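Local coordinates for LYND (Lyngbya aestuarii, PDB 4V1T), which is a YcaO-type cyclodehydratase that probably uses ATP and magnesium to convert cysteine residues of cyanobactin precursor peptides into thiazoline rings, at residues B[159-164]-B[205-210]. Numbering follows the deposited sequence.
Sequences DDYLQP and DCLAHR. With ZN (zinc ion), chain K.
Y161 and L162 meet L207 and A208 in a small, buried, wholly apolar contact. It joins the loop between strand 154-157 and helix 165-176 to one flank of helix 204-213. No hydrogen bond crosses between the two segments. L207 reaches the Y161 ring at its edge, near the ring plane, with L207 CD2 3.8 Å from Y161 CD2. The L207 side chain is set for this by a CG anti to the backbone N (chi1 172°). The second touch is made by L162, whose CD2 lies 3.9 Å from A208 CA and 4.0 Å from A208 CB. L211, one turn further along the helix, also packs on Y161 and L162, while the tyrosine OH is hydrogen-bonded to G193 O and W191 meets the tyrosine ring with the planes inclined. The loop follows a strand of the mixed sheet that also contains strands 180-184 and 189-196. It makes a type I beta turn from D160 to Q163. Within it D160 forms an Asx turn: its OD2, which is also in a salt bridge with R215, accepts from L162 N at 3.0 Å, on the anti side and 31° out of the carboxylate plane. Q163 NE2 donates to the syn lone pair of D159 OD1 at 2.7 Å, a nearly straight bond. On the helix, C206 takes no part in the apolar contact; its SG binds the zinc ion at 2.4 Å, and C203, C311 and C314 complete the four-cysteine site.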
ATOM      1  N   ASP B 159      10.785  24.659 -16.905  1.00 42.27           N
ATOM      2  CA  ASP B 159      10.738  25.047 -15.494  1.00 48.13           C
ATOM      3  C   ASP B 159       9.341  24.797 -14.933  1.00 50.76           C
ATOM      4  O   ASP B 159       9.141  24.810 -13.719  1.00 48.11           O
ATOM      5  CB  ASP B 159      11.136  26.520 -15.313  1.00 61.43           C
ATOM      6  CG  ASP B 159      10.288  27.472 -16.150  1.00 65.61           C
ATOM      7  OD1 ASP B 159       9.730  27.048 -17.178  1.00 71.59           O
ATOM      8  OD2 ASP B 159      10.181  28.655 -15.779  1.00 77.54           O
ATOM      9  N   ASP B 160       8.380  24.565 -15.823  1.00 51.02           N
ATOM     10  CA  ASP B 160       7.019  24.247 -15.412  1.00 56.64           C
ATOM     11  C   ASP B 160       6.340  23.434 -16.498  1.00 49.83           C
ATOM     12  O   ASP B 160       6.546  23.694 -17.687  1.00 51.15           O
ATOM     13  CB  ASP B 160       6.227  25.529 -15.115  1.00 59.47           C
ATOM     14  CG  ASP B 160       4.976  25.264 -14.306  1.00 62.57           C
ATOM     15  OD1 ASP B 160       5.059  25.260 -13.059  1.00 70.28           O
ATOM     16  OD2 ASP B 160       3.909  25.058 -14.918  1.00 52.98           O
ATOM     17  N   TYR B 161       5.524  22.463 -16.092  1.00 49.24           N
ATOM     18  CA  TYR B 161       4.859  21.576 -17.046  1.00 49.39           C
ATOM     19  C   TYR B 161       3.617  22.189 -17.703  1.00 47.77           C
ATOM     20  O   TYR B 161       3.014  21.569 -18.570  1.00 43.76           O
ATOM     21  CB  TYR B 161       4.494  20.261 -16.373  1.00 46.58           C
ATOM     22  CG  TYR B 161       5.604  19.223 -16.437  1.00 47.18           C
ATOM     23  CD1 TYR B 161       6.927  19.571 -16.210  1.00 36.69           C
ATOM     24  CD2 TYR B 161       5.322  17.896 -16.723  1.00 34.71           C
ATOM     25  CE1 TYR B 161       7.941  18.620 -16.267  1.00 42.49           C
ATOM     26  CE2 TYR B 161       6.323  16.944 -16.790  1.00 40.99           C
ATOM     27  CZ  TYR B 161       7.627  17.309 -16.559  1.00 45.32           C
ATOM     28  OH  TYR B 161       8.617  16.357 -16.615  1.00 39.19           O
ATOM     29  N   LEU B 162       3.249  23.399 -17.298  1.00 48.50           N
ATOM     30  CA  LEU B 162       2.129  24.110 -17.919  1.00 57.71           C
ATOM     31  C   LEU B 162       2.602  25.325 -18.708  1.00 60.82           C
ATOM     32  O   LEU B 162       1.817  26.224 -19.009  1.00 65.26           O
ATOM     33  CB  LEU B 162       1.099  24.536 -16.859  1.00 64.56           C
ATOM     34  CG  LEU B 162       0.230  23.422 -16.254  1.00 61.64           C
ATOM     35  CD1 LEU B 162      -0.701  24.013 -15.203  1.00 58.36           C
ATOM     36  CD2 LEU B 162      -0.576  22.701 -17.326  1.00 67.15           C
ATOM     37  N   GLN B 163       3.880  25.345 -19.068  1.00 69.91           N
ATOM     38  CA  GLN B 163       4.397  26.394 -19.943  1.00 60.38           C
ATOM     39  C   GLN B 163       3.632  26.387 -21.263  1.00 54.84           C
ATOM     40  O   GLN B 163       3.602  25.369 -21.948  1.00 54.95           O
ATOM     41  CB  GLN B 163       5.890  26.199 -20.214  1.00 51.24           C
ATOM     42  CG  GLN B 163       6.800  26.693 -19.098  1.00 53.04           C
ATOM     43  CD  GLN B 163       6.929  28.210 -19.081  1.00 66.77           C
ATOM     44  OE1 GLN B 163       6.195  28.910 -19.768  1.00 61.34           O
ATOM     45  NE2 GLN B 163       7.875  28.721 -18.300  1.00 64.48           N
ATOM     46  N   PRO B 164       3.013  27.526 -21.633  1.00 52.64           N
ATOM     47  CA  PRO B 164       2.156  27.545 -22.828  1.00 58.11           C
ATOM     48  C   PRO B 164       2.852  27.140 -24.134  1.00 61.42           C
ATOM     49  O   PRO B 164       2.175  26.702 -25.055  1.00 68.50           O
ATOM     50  CB  PRO B 164       1.663  29.008 -22.900  1.00 61.13           C
ATOM     51  CG  PRO B 164       2.519  29.775 -21.969  1.00 56.12           C
ATOM     52  CD  PRO B 164       2.962  28.806 -20.911  1.00 52.25           C
ATOM     53  N   ASP B 205      -1.575  17.653 -23.762  1.00 40.43           N
ATOM     54  CA  ASP B 205      -2.874  18.197 -23.411  1.00 44.19           C
ATOM     55  C   ASP B 205      -3.628  17.259 -22.466  1.00 52.72           C
ATOM     56  O   ASP B 205      -4.369  17.722 -21.586  1.00 42.53           O
ATOM     57  CB  ASP B 205      -3.701  18.453 -24.674  1.00 54.47           C
ATOM     58  CG  ASP B 205      -4.564  19.687 -24.566  1.00 66.05           C
ATOM     59  OD1 ASP B 205      -4.868  20.107 -23.435  1.00 77.91           O
ATOM     60  OD2 ASP B 205      -4.933  20.234 -25.620  1.00 67.12           O
ATOM     61  N   CYS B 206      -3.468  15.948 -22.666  1.00 43.90           N
ATOM     62  CA  CYS B 206      -4.000  14.952 -21.726  1.00 50.98           C
ATOM     63  C   CYS B 206      -3.498  15.230 -20.307  1.00 41.23           C
ATOM     64  O   CYS B 206      -4.249  15.161 -19.338  1.00 47.98           O
ATOM     65  CB  CYS B 206      -3.598  13.524 -22.126  1.00 50.81           C
ATOM     66  SG  CYS B 206      -4.324  12.888 -23.650  1.00 48.48           S
ATOM     67  N   LEU B 207      -2.207  15.528 -20.212  1.00 38.25           N
ATOM     68  CA  LEU B 207      -1.563  15.836 -18.940  1.00 40.31           C
ATOM     69  C   LEU B 207      -2.014  17.208 -18.421  1.00 41.89           C
ATOM     70  O   LEU B 207      -2.377  17.363 -17.249  1.00 41.94           O
ATOM     71  CB  LEU B 207      -0.042  15.795 -19.113  1.00 44.48           C
ATOM     72  CG  LEU B 207       0.825  16.272 -17.955  1.00 44.15           C
ATOM     73  CD1 LEU B 207       0.689  15.354 -16.758  1.00 45.38           C
ATOM     74  CD2 LEU B 207       2.272  16.367 -18.384  1.00 41.49           C
ATOM     75  N   ALA B 208      -2.006  18.202 -19.297  1.00 44.02           N
ATOM     76  CA  ALA B 208      -2.354  19.560 -18.904  1.00 50.81           C
ATOM     77  C   ALA B 208      -3.736  19.612 -18.249  1.00 53.30           C
ATOM     78  O   ALA B 208      -3.939  20.321 -17.269  1.00 55.54           O
ATOM     79  CB  ALA B 208      -2.298  20.479 -20.107  1.00 53.84           C
ATOM     80  N   HIS B 209      -4.675  18.841 -18.785  1.00 43.15           N
ATOM     81  CA  HIS B 209      -6.043  18.812 -18.281  1.00 44.21           C
ATOM     82  C   HIS B 209      -6.077  18.344 -16.820  1.00 44.27           C
ATOM     83  O   HIS B 209      -6.912  18.776 -16.046  1.00 48.17           O
ATOM     84  CB  HIS B 209      -6.907  17.901 -19.154  1.00 44.84           C
ATOM     85  CG  HIS B 209      -8.372  17.992 -18.874  1.00 49.02           C
ATOM     86  ND1 HIS B 209      -9.021  17.143 -18.003  1.00 56.16           N
ATOM     87  CD2 HIS B 209      -9.326  18.822 -19.370  1.00 56.96           C
ATOM     88  CE1 HIS B 209     -10.306  17.450 -17.968  1.00 57.75           C
ATOM     89  NE2 HIS B 209     -10.517  18.466 -18.789  1.00 57.90           N
ATOM     90  N   ARG B 210      -5.169  17.453 -16.450  1.00 49.60           N
ATOM     91  CA  ARG B 210      -5.075  17.011 -15.066  1.00 46.77           C
ATOM     92  C   ARG B 210      -4.315  18.037 -14.221  1.00 48.33           C
ATOM     93  O   ARG B 210      -4.712  18.346 -13.098  1.00 54.82           O
ATOM     94  CB  ARG B 210      -4.381  15.644 -14.984  1.00 52.55           C
ATOM     95  CG  ARG B 210      -5.126  14.494 -15.659  1.00 47.94           C
ATOM     96  CD  ARG B 210      -6.390  14.122 -14.896  1.00 65.26           C
ATOM     97  NE  ARG B 210      -7.221  13.193 -15.655  1.00 70.25           N
ATOM     98  CZ  ARG B 210      -7.160  11.869 -15.562  1.00 59.64           C
ATOM     99  NH1 ARG B 210      -6.305  11.280 -14.740  1.00 75.43           N
ATOM    100  NH2 ARG B 210      -7.963  11.126 -16.309  1.00 65.15           N
TER
HETATM  101 ZN    ZN K 776      -4.447  14.160 -25.650  1.00138.08          ZN